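Local coordinates for RagB/SusD domain protein (Flavobacterium johnsoniae, PDB 5J90) that binds chitin as a SusD-like protein of a polysaccharide utilization locus, probably at the outer membrane as a lipoprotein, at residues Phe33-Gln41 with Leu118-Arg129; Glu434-Thr442 with Thr461-Asn469. One frame throughout, in Å; residues are numbered along the deposited sequence.

Interaction 1: residues Phe33-Gln41 with Leu118-Arg129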
loop_
_atom_site.group_PDB
_atom_site.type_symbol
_atom_site.label_atom_id
_atom_site.label_comp_id
_atom_site.label_asym_id
_atom_site.label_seq_id
_atom_site.Cartn_x
_atom_site.Cartn_y
_atom_site.Cartn_z
ATOM N N PHE A 33 17.788 -31.698 6.295
ATOM C CA PHE A 33 16.628 -31.645 5.414
ATOM C C PHE A 33 15.323 -32.103 6.057
ATOM O O PHE A 33 14.267 -31.513 5.812
ATOM C CB PHE A 33 16.906 -32.391 4.107
ATOM C CG PHE A 33 17.812 -31.638 3.181
ATOM C CD1 PHE A 33 19.186 -31.802 3.244
ATOM C CD2 PHE A 33 17.287 -30.746 2.257
ATOM C CE1 PHE A 33 20.020 -31.096 2.397
ATOM C CE2 PHE A 33 18.115 -30.039 1.403
ATOM C CZ PHE A 33 19.487 -30.213 1.471
ATOM N N ALA A 34 15.380 -33.135 6.899
ATOM C CA ALA A 34 14.160 -33.680 7.484
ATOM C C ALA A 34 13.326 -32.646 8.247
ATOM O O ALA A 34 12.114 -32.576 8.054
ATOM C CB ALA A 34 14.470 -34.903 8.358
ATOM N N PRO A 35 13.963 -31.848 9.122
ATOM C CA PRO A 35 13.162 -30.841 9.835
ATOM C C PRO A 35 12.594 -29.762 8.904
ATOM O O PRO A 35 11.565 -29.182 9.239
ATOM C CB PRO A 35 14.150 -30.213 10.826
ATOM C CG PRO A 35 15.356 -31.083 10.832
ATOM C CD PRO A 35 15.354 -31.936 9.605
ATOM N N MET A 36 13.246 -29.488 7.778
ATOM C CA MET A 36 12.654 -28.572 6.792
ATOM C C MET A 36 11.392 -29.194 6.192
ATOM O O MET A 36 10.320 -28.586 6.206
ATOM C CB MET A 36 13.654 -28.202 5.695
ATOM C CG MET A 36 14.921 -27.571 6.231
ATOM S SD MET A 36 16.021 -26.942 4.935
ATOM C CE MET A 36 15.124 -25.456 4.442
ATOM N N PHE A 37 11.513 -30.423 5.692
ATOM C CA PHE A 37 10.385 -31.134 5.098
ATOM C C PHE A 37 9.213 -31.276 6.057
ATOM O O PHE A 37 8.052 -31.216 5.647
ATOM C CB PHE A 37 10.812 -32.546 4.671
ATOM C CG PHE A 37 11.621 -32.593 3.399
ATOM C CD1 PHE A 37 11.147 -32.023 2.222
ATOM C CD2 PHE A 37 12.858 -33.230 3.376
ATOM C CE1 PHE A 37 11.894 -32.094 1.056
ATOM C CE2 PHE A 37 13.604 -33.301 2.214
ATOM C CZ PHE A 37 13.123 -32.729 1.050
ATOM N N ASN A 38 9.525 -31.483 7.336
ATOM C CA ASN A 38 8.505 -31.800 8.328
ATOM C C ASN A 38 7.864 -30.585 8.988
ATOM O O ASN A 38 6.965 -30.731 9.814
ATOM C CB ASN A 38 9.075 -32.723 9.414
ATOM C CG ASN A 38 9.266 -34.140 8.927
ATOM O OD1 ASN A 38 8.542 -34.609 8.045
ATOM N ND2 ASN A 38 10.251 -34.828 9.489
ATOM N N ASN A 39 8.322 -29.389 8.622
ATOM C CA ASN A 39 7.859 -28.180 9.316
ATOM C C ASN A 39 7.490 -26.996 8.440
ATOM O O ASN A 39 7.331 -25.893 8.945
ATOM C CB ASN A 39 8.852 -27.747 10.403
ATOM C CG ASN A 39 8.925 -28.740 11.550
ATOM O OD1 ASN A 39 8.093 -28.718 12.465
ATOM N ND2 ASN A 39 9.909 -29.624 11.501
ATOM N N ILE A 40 7.352 -27.204 7.137
ATOM C CA ILE A 40 6.730 -26.181 6.294
ATOM C C ILE A 40 5.285 -26.055 6.761
ATOM O O ILE A 40 4.834 -24.976 7.161
ATOM C CB ILE A 40 6.827 -26.534 4.803
ATOM C CG1 ILE A 40 8.297 -26.558 4.384
ATOM C CG2 ILE A 40 6.015 -25.548 3.948
ATOM C CD1 ILE A 40 8.551 -27.357 3.127
ATOM N N GLN A 41 4.562 -27.173 6.729
ATOM C CA GLN A 41 3.422 -27.373 7.610
ATOM C C GLN A 41 3.890 -28.319 8.701
ATOM O O GLN A 41 4.420 -29.392 8.406
ATOM C CB GLN A 41 2.236 -27.985 6.864
ATOM C CG GLN A 41 1.632 -27.029 5.868
ATOM C CD GLN A 41 0.334 -27.542 5.297
ATOM O OE1 GLN A 41 0.099 -28.752 5.229
ATOM N NE2 GLN A 41 -0.529 -26.627 4.888
ATOM N N LEU A 118 19.355 -27.237 -3.238
ATOM C CA LEU A 118 18.118 -27.841 -2.771
ATOM C C LEU A 118 17.640 -27.150 -1.494
ATOM O O LEU A 118 16.433 -26.933 -1.312
ATOM C CB LEU A 118 18.287 -29.355 -2.567
ATOM C CG LEU A 118 18.466 -30.088 -3.898
ATOM C CD1 LEU A 118 19.115 -31.457 -3.683
ATOM C CD2 LEU A 118 17.131 -30.243 -4.619
ATOM N N SER A 119 18.578 -26.792 -0.617
ATOM C CA SER A 119 18.216 -26.096 0.620
ATOM C C SER A 119 17.588 -24.736 0.320
ATOM O O SER A 119 16.665 -24.323 1.027
ATOM C CB SER A 119 19.411 -25.948 1.581
ATOM O OG SER A 119 20.298 -24.919 1.185
ATOM N N LEU A 120 18.059 -24.061 -0.729
ATOM C CA LEU A 120 17.498 -22.760 -1.105
ATOM C C LEU A 120 16.052 -22.880 -1.578
ATOM O O LEU A 120 15.201 -22.050 -1.245
ATOM C CB LEU A 120 18.348 -22.084 -2.183
ATOM C CG LEU A 120 19.716 -21.561 -1.733
ATOM C CD1 LEU A 120 20.483 -21.022 -2.928
ATOM C CD2 LEU A 120 19.548 -20.488 -0.655
ATOM N N ILE A 121 15.763 -23.908 -2.369
ATOM C CA ILE A 121 14.399 -24.109 -2.842
ATOM C C ILE A 121 13.454 -24.374 -1.670
ATOM O O ILE A 121 12.376 -23.779 -1.573
ATOM C CB ILE A 121 14.323 -25.241 -3.888
ATOM C CG1 ILE A 121 15.217 -24.901 -5.082
ATOM C CG2 ILE A 121 12.883 -25.464 -4.334
ATOM C CD1 ILE A 121 15.383 -26.065 -6.079
ATOM N N LEU A 122 13.859 -25.261 -0.767
ATOM C CA LEU A 122 13.061 -25.534 0.425
ATOM C C LEU A 122 12.928 -24.303 1.319
ATOM O O LEU A 122 11.871 -24.064 1.907
ATOM C CB LEU A 122 13.671 -26.690 1.217
ATOM C CG LEU A 122 13.234 -28.069 0.760
ATOM C CD1 LEU A 122 14.080 -29.120 1.464
ATOM C CD2 LEU A 122 11.754 -28.263 1.058
ATOM N N LYS A 123 14.011 -23.535 1.424
ATOM C CA LYS A 123 14.019 -22.304 2.202
ATOM C C LYS A 123 12.952 -21.338 1.684
ATOM O O LYS A 123 12.153 -20.811 2.469
ATOM C CB LYS A 123 15.393 -21.644 2.128
ATOM C CG LYS A 123 15.539 -20.366 2.942
ATOM C CD LYS A 123 16.855 -19.686 2.580
ATOM C CE LYS A 123 17.148 -18.478 3.474
ATOM N NZ LYS A 123 18.356 -17.757 3.005
ATOM N N VAL A 124 12.934 -21.113 0.373
ATOM C CA VAL A 124 11.966 -20.189 -0.199
ATOM C C VAL A 124 10.543 -20.747 -0.036
ATOM O O VAL A 124 9.610 -20.004 0.288
ATOM C CB VAL A 124 12.303 -19.871 -1.662
ATOM C CG1 VAL A 124 11.200 -19.013 -2.290
ATOM C CG2 VAL A 124 13.653 -19.157 -1.742
ATOM N N GLU A 125 10.374 -22.053 -0.212
ATOM C CA GLU A 125 9.057 -22.656 -0.015
ATOM C C GLU A 125 8.529 -22.416 1.397
ATOM O O GLU A 125 7.362 -22.066 1.580
ATOM C CB GLU A 125 9.094 -24.155 -0.332
ATOM C CG GLU A 125 7.877 -24.940 0.165
ATOM C CD GLU A 125 6.528 -24.449 -0.367
ATOM O OE1 GLU A 125 6.476 -23.668 -1.353
ATOM O OE2 GLU A 125 5.500 -24.860 0.228
ATOM N N GLY A 126 9.379 -22.580 2.407
ATOM C CA GLY A 126 8.926 -22.344 3.767
ATOM C C GLY A 126 8.838 -20.872 4.132
ATOM O O GLY A 126 7.881 -20.433 4.791
ATOM N N MET A 127 9.829 -20.089 3.721
ATOM C CA MET A 127 9.905 -18.708 4.195
ATOM C C MET A 127 9.029 -17.696 3.448
ATOM O O MET A 127 8.679 -16.660 4.023
ATOM C CB MET A 127 11.362 -18.234 4.306
ATOM C CG MET A 127 12.217 -19.108 5.248
ATOM S SD MET A 127 11.560 -19.284 6.930
ATOM C CE MET A 127 11.732 -17.607 7.538
ATOM N N HIS A 128 8.641 -17.979 2.200
ATOM C CA HIS A 128 7.690 -17.065 1.553
ATOM C C HIS A 128 6.375 -17.041 2.332
ATOM O O HIS A 128 5.722 -16.001 2.443
ATOM C CB HIS A 128 7.471 -17.361 0.050
ATOM C CG HIS A 128 6.454 -18.433 -0.231
ATOM N ND1 HIS A 128 6.757 -19.779 -0.194
ATOM C CD2 HIS A 128 5.136 -18.355 -0.541
ATOM C CE1 HIS A 128 5.672 -20.483 -0.480
ATOM N NE2 HIS A 128 4.676 -19.642 -0.697
ATOM N N ARG A 129 6.001 -18.179 2.917
ATOM C CA ARG A 129 4.814 -18.242 3.767
ATOM C C ARG A 129 4.963 -17.312 4.970
ATOM O O ARG A 129 4.028 -16.594 5.347
ATOM C CB ARG A 129 4.571 -19.685 4.223
ATOM C CG ARG A 129 4.103 -20.601 3.091
ATOM C CD ARG A 129 4.381 -22.093 3.377
ATOM N NE ARG A 129 3.965 -22.520 4.721
ATOM C CZ ARG A 129 2.736 -22.907 5.055
ATOM N NH1 ARG A 129 1.753 -22.927 4.162
ATOM N NH2 ARG A 129 2.471 -23.282 6.303
HETATM O O HOH W 1 6.188 -22.004 6.388
#

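Interaction 2: residues Glu434-Thr442 with Thr461-Asn469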
loop_
_atom_site.group_PDB
_atom_site.type_symbol
_atom_site.label_atom_id
_atom_site.label_comp_id
_atom_site.label_asym_id
_atom_site.label_seq_id
_atom_site.Cartn_x
_atom_site.Cartn_y
_atom_site.Cartn_z
ATOM N N GLU A 434 -1.878 -20.458 0.898
ATOM C CA GLU A 434 -1.836 -19.895 -0.442
ATOM C C GLU A 434 -3.182 -19.276 -0.811
ATOM O O GLU A 434 -3.234 -18.222 -1.429
ATOM C CB GLU A 434 -1.426 -20.960 -1.453
ATOM C CG GLU A 434 -1.239 -20.420 -2.874
ATOM C CD GLU A 434 -0.251 -19.268 -2.966
ATOM O OE1 GLU A 434 0.630 -19.128 -2.091
ATOM O OE2 GLU A 434 -0.343 -18.492 -3.939
ATOM N N ALA A 435 -4.279 -19.926 -0.427
ATOM C CA ALA A 435 -5.607 -19.392 -0.720
ATOM C C ALA A 435 -5.840 -18.045 -0.043
ATOM O O ALA A 435 -6.438 -17.144 -0.640
ATOM C CB ALA A 435 -6.698 -20.400 -0.309
ATOM N N TRP A 436 -5.380 -17.911 1.203
ATOM C CA TRP A 436 -5.477 -16.638 1.937
ATOM C C TRP A 436 -4.653 -15.543 1.252
ATOM O O TRP A 436 -5.112 -14.403 1.113
ATOM C CB TRP A 436 -5.036 -16.830 3.399
ATOM C CG TRP A 436 -5.004 -15.584 4.253
ATOM C CD1 TRP A 436 -5.982 -14.632 4.371
ATOM C CD2 TRP A 436 -3.946 -15.186 5.130
ATOM N NE1 TRP A 436 -5.583 -13.653 5.260
ATOM C CE2 TRP A 436 -4.341 -13.976 5.743
ATOM C CE3 TRP A 436 -2.701 -15.740 5.461
ATOM C CZ2 TRP A 436 -3.522 -13.301 6.655
ATOM C CZ3 TRP A 436 -1.892 -15.076 6.374
ATOM C CH2 TRP A 436 -2.309 -13.870 6.961
ATOM N N SER A 437 -3.446 -15.879 0.814
ATOM C CA SER A 437 -2.636 -14.896 0.092
ATOM C C SER A 437 -3.290 -14.470 -1.229
ATOM O O SER A 437 -3.358 -13.280 -1.540
ATOM C CB SER A 437 -1.224 -15.433 -0.125
ATOM O OG SER A 437 -0.592 -15.597 1.133
ATOM N N ASP A 438 -3.788 -15.434 -2.000
ATOM C CA ASP A 438 -4.468 -15.119 -3.256
ATOM C C ASP A 438 -5.741 -14.304 -3.024
ATOM O O ASP A 438 -6.065 -13.409 -3.818
ATOM C CB ASP A 438 -4.802 -16.420 -3.988
ATOM C CG ASP A 438 -4.283 -16.465 -5.411
ATOM O OD1 ASP A 438 -3.441 -15.635 -5.827
ATOM O OD2 ASP A 438 -4.745 -17.370 -6.130
ATOM N N TYR A 439 -6.463 -14.585 -1.939
ATOM C CA TYR A 439 -7.673 -13.843 -1.617
ATOM C C TYR A 439 -7.324 -12.403 -1.261
ATOM O O TYR A 439 -8.003 -11.460 -1.675
ATOM C CB TYR A 439 -8.451 -14.485 -0.459
ATOM C CG TYR A 439 -9.605 -13.616 -0.024
ATOM C CD1 TYR A 439 -10.816 -13.635 -0.705
ATOM C CD2 TYR A 439 -9.470 -12.734 1.049
ATOM C CE1 TYR A 439 -11.868 -12.818 -0.320
ATOM C CE2 TYR A 439 -10.513 -11.916 1.440
ATOM C CZ TYR A 439 -11.710 -11.962 0.752
ATOM O OH TYR A 439 -12.757 -11.152 1.147
ATOM N N ARG A 440 -6.275 -12.222 -0.468
ATOM C CA ARG A 440 -5.858 -10.861 -0.143
ATOM C C ARG A 440 -5.500 -10.089 -1.416
ATOM O O ARG A 440 -5.931 -8.944 -1.604
ATOM C CB ARG A 440 -4.696 -10.878 0.860
ATOM C CG ARG A 440 -5.129 -11.225 2.288
ATOM C CD ARG A 440 -3.944 -11.295 3.252
ATOM N NE ARG A 440 -3.115 -12.480 3.009
ATOM C CZ ARG A 440 -1.865 -12.603 3.444
ATOM N NH1 ARG A 440 -1.291 -11.610 4.115
ATOM N NH2 ARG A 440 -1.174 -13.706 3.184
ATOM N N ARG A 441 -4.723 -10.706 -2.297
ATOM C CA ARG A 441 -4.312 -10.016 -3.513
ATOM C C ARG A 441 -5.469 -9.702 -4.460
ATOM O O ARG A 441 -5.562 -8.585 -4.957
ATOM C CB ARG A 441 -3.245 -10.807 -4.257
ATOM C CG ARG A 441 -2.804 -10.125 -5.553
ATOM C CD ARG A 441 -1.691 -10.885 -6.225
ATOM N NE ARG A 441 -2.110 -12.212 -6.675
ATOM C CZ ARG A 441 -2.629 -12.478 -7.873
ATOM N NH1 ARG A 441 -2.829 -11.509 -8.761
ATOM N NH2 ARG A 441 -2.955 -13.725 -8.183
ATOM N N THR A 442 -6.344 -10.676 -4.707
ATOM C CA THR A 442 -7.327 -10.559 -5.785
ATOM C C THR A 442 -8.740 -10.244 -5.327
ATOM O O THR A 442 -9.549 -9.757 -6.116
ATOM C CB THR A 442 -7.415 -11.852 -6.627
ATOM O OG1 THR A 442 -7.986 -12.915 -5.835
ATOM C CG2 THR A 442 -6.051 -12.269 -7.151
ATOM N N THR A 461 -14.277 -5.718 8.780
ATOM C CA THR A 461 -15.083 -6.859 8.380
ATOM C C THR A 461 -14.999 -7.075 6.873
ATOM O O THR A 461 -14.911 -8.200 6.392
ATOM C CB THR A 461 -16.533 -6.655 8.836
ATOM O OG1 THR A 461 -16.553 -6.687 10.262
ATOM C CG2 THR A 461 -17.452 -7.750 8.294
ATOM N N GLU A 462 -14.986 -5.980 6.123
ATOM C CA GLU A 462 -14.988 -6.051 4.679
ATOM C C GLU A 462 -13.736 -6.730 4.100
ATOM O O GLU A 462 -13.830 -7.594 3.240
ATOM C CB GLU A 462 -15.121 -4.626 4.143
ATOM C CG GLU A 462 -15.410 -4.524 2.692
ATOM C CD GLU A 462 -15.791 -3.106 2.290
ATOM O OE1 GLU A 462 -15.841 -2.203 3.164
ATOM O OE2 GLU A 462 -16.065 -2.913 1.107
ATOM N N PHE A 463 -12.562 -6.330 4.588
ATOM C CA PHE A 463 -11.309 -6.844 4.043
ATOM C C PHE A 463 -10.649 -7.924 4.882
ATOM O O PHE A 463 -9.759 -8.624 4.407
ATOM C CB PHE A 463 -10.358 -5.689 3.725
ATOM C CG PHE A 463 -10.915 -4.769 2.690
ATOM C CD1 PHE A 463 -10.838 -5.105 1.350
ATOM C CD2 PHE A 463 -11.577 -3.617 3.059
ATOM C CE1 PHE A 463 -11.388 -4.278 0.381
ATOM C CE2 PHE A 463 -12.128 -2.791 2.086
ATOM C CZ PHE A 463 -12.031 -3.135 0.760
ATOM N N GLY A 464 -11.101 -8.066 6.121
ATOM C CA GLY A 464 -10.601 -9.136 6.964
ATOM C C GLY A 464 -9.140 -8.998 7.343
ATOM O O GLY A 464 -8.543 -7.915 7.271
ATOM N N VAL A 465 -8.557 -10.115 7.763
ATOM C CA VAL A 465 -7.194 -10.105 8.278
ATOM C C VAL A 465 -6.200 -9.977 7.134
ATOM O O VAL A 465 -6.184 -10.801 6.207
ATOM C CB VAL A 465 -6.894 -11.385 9.087
ATOM C CG1 VAL A 465 -5.497 -11.306 9.671
ATOM C CG2 VAL A 465 -7.946 -11.597 10.184
ATOM N N ARG A 466 -5.380 -8.931 7.185
ATOM C CA ARG A 466 -4.400 -8.688 6.123
ATOM C C ARG A 466 -3.015 -9.225 6.491
ATOM O O ARG A 466 -2.187 -9.469 5.615
ATOM C CB ARG A 466 -4.329 -7.203 5.739
ATOM C CG ARG A 466 -5.686 -6.561 5.457
ATOM C CD ARG A 466 -6.571 -7.331 4.480
ATOM N NE ARG A 466 -6.075 -7.285 3.102
ATOM C CZ ARG A 466 -6.792 -7.632 2.035
ATOM N NH1 ARG A 466 -8.054 -8.032 2.156
ATOM N NH2 ARG A 466 -6.260 -7.557 0.826
ATOM N N ARG A 467 -2.755 -9.393 7.790
ATOM C CA ARG A 467 -1.472 -9.922 8.258
ATOM C C ARG A 467 -1.607 -10.315 9.714
ATOM O O ARG A 467 -2.617 -10.012 10.351
ATOM C CB ARG A 467 -0.351 -8.874 8.129
ATOM C CG ARG A 467 -0.537 -7.683 9.076
ATOM C CD ARG A 467 0.592 -6.674 8.943
ATOM N NE ARG A 467 1.854 -7.125 9.543
ATOM C CZ ARG A 467 2.203 -6.910 10.809
ATOM N NH1 ARG A 467 1.371 -6.305 11.656
ATOM N NH2 ARG A 467 3.399 -7.302 11.226
ATOM N N ILE A 468 -0.574 -10.975 10.237
ATOM C CA ILE A 468 -0.490 -11.226 11.673
ATOM C C ILE A 468 0.581 -10.309 12.261
ATOM O O ILE A 468 1.602 -10.018 11.627
ATOM C CB ILE A 468 -0.227 -12.723 11.972
ATOM C CG1 ILE A 468 -1.381 -13.553 11.405
ATOM C CG2 ILE A 468 -0.048 -12.968 13.480
ATOM C CD1 ILE A 468 -1.247 -15.062 11.619
ATOM N N ASN A 469 0.325 -9.838 13.480
ATOM C CA ASN A 469 1.250 -8.946 14.182
ATOM C C ASN A 469 2.512 -9.656 14.675
ATOM O O ASN A 469 2.510 -10.878 14.879
ATOM C CB ASN A 469 0.539 -8.231 15.342
ATOM C CG ASN A 469 -0.090 -9.198 16.325
ATOM O OD1 ASN A 469 -0.936 -10.020 15.956
ATOM N ND2 ASN A 469 0.335 -9.122 17.584
HETATM O O HOH W 2 -8.979 -9.022 -0.536
HETATM O O HOH W 3 -12.746 -10.247 3.558
#

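Interaction 1: residues Phe33-Gln41 with Leu118-Arg129
Phe33 turns the edge of its ring to the helix 118-129, with CD2 3.7 Å from Leu122 CD1 and CE2 beside the backbone N of Ser119; CE2 also touches CB of Leu118. Met36, nearly one turn on, starts out toward the same helix, and a bend at chi3 brings the methyl CE down to 3.7 Å from Leu122 CB, next to the backbone N of Lys123. Phe37 instead offers a face: Leu122 CD1 sits over it in a CH-pi contact, 4.0 Å from the ring centroid and 25° off the normal. The two methyls of Leu122 thus divide their work, CD1 wedged between the two phenyl rings and CD2 lying between Phe37 and Ile40 CD1.

Beyond the short helix, Asn39 ND2 ties back to Pro35 O with a 2.8 Å hydrogen bond in the carbonyl plane, in the turn that precedes Ile40, whose CA lies nearest that of Gly126. Ile40 CG2 rests against Glu125 OE2 and Arg129 NE, an apolar branch beside polar atoms. Ile40 O accepts from Gln52 and, through a weak, bent bond (3.0 Å, 123°), from Arg129 NH2, which also binds Gln53. Arg129 NE donates to a water at 2.8 Å that lies 2.8 Å from Gly126 O and could donate to it. Gln41 CG packs near the same guanidinium.

The axes of helix 33-37 and helix 118-129 run at 29° to each other. Helix 83-108 flanks the pair, touching Asn39 and Ser119, and helices 154-177 and 196-213 pack on Leu118 and Val124: buried helix packing that joins the N-terminal helix 33-37 to helix 113-134 in the largely helical, TPR-clan SusD-like fold.

Interaction 2: residues Glu434-Thr442 with Thr461-Asn469
The indole of Trp436 meets Val465 O at its edge, where NE1 donates a 3.1 Å hydrogen bond (150°), and has Arg440 NE, one turn along the same helix, over the centre of one face, 3.3 Å above the plane. Across the contact, the guanidinium of Arg466 has Arg440 CG over one face and a water at its edge. The two arginine side chains lie antiparallel alongside each other, their guanidinium planes 70° apart, and each reaches the other's backbone. Arg440 NH1 binds Arg466 O at 2.8 Å from above the carbonyl plane, whereas Arg466 NH2 makes only a weak bond to Arg440 O. Bends at chi2 and chi3 fold Arg466 back so that NH1 also holds Phe463 O at 2.9 Å, bracing its own loop. Asp502 forms a salt bridge with Arg466 NH2, which probably offsets the closeness of two positive groups. Farther out, a water joins Tyr439 OH to Glu462 O.

Helix 432-442 is thereby fastened to the irregular 461-469 segment. Helix 113-134 borders both, through Thr133 against Trp436 and Ile468, and Trp60 of helix 57-60 backs Val465, while Glu462 reaches Ser487 of the second subunit.

In the fold
Interaction 1 comes first along the chain, complete before interaction 2 begins, and the two lie on opposite sides of its centre, 22 Å apart between centres, although their nearest atoms are about 4 Å apart without touching. Helix 113-134 links them: its 118-129 part belongs to interaction 1, and its end, at Asp132 and Thr133, meets Arg440, Trp436 and Ile468 of interaction 2. Glu431 bridges the same gap, weakly paired with Arg129 and bonded to the backbone N of Glu434. One contact is thus helix packing inside the largely helical SusD-like fold; the other fixes part of the non-helical region between helices 432-442 and 472-477, whose Glu462 reaches the second subunit.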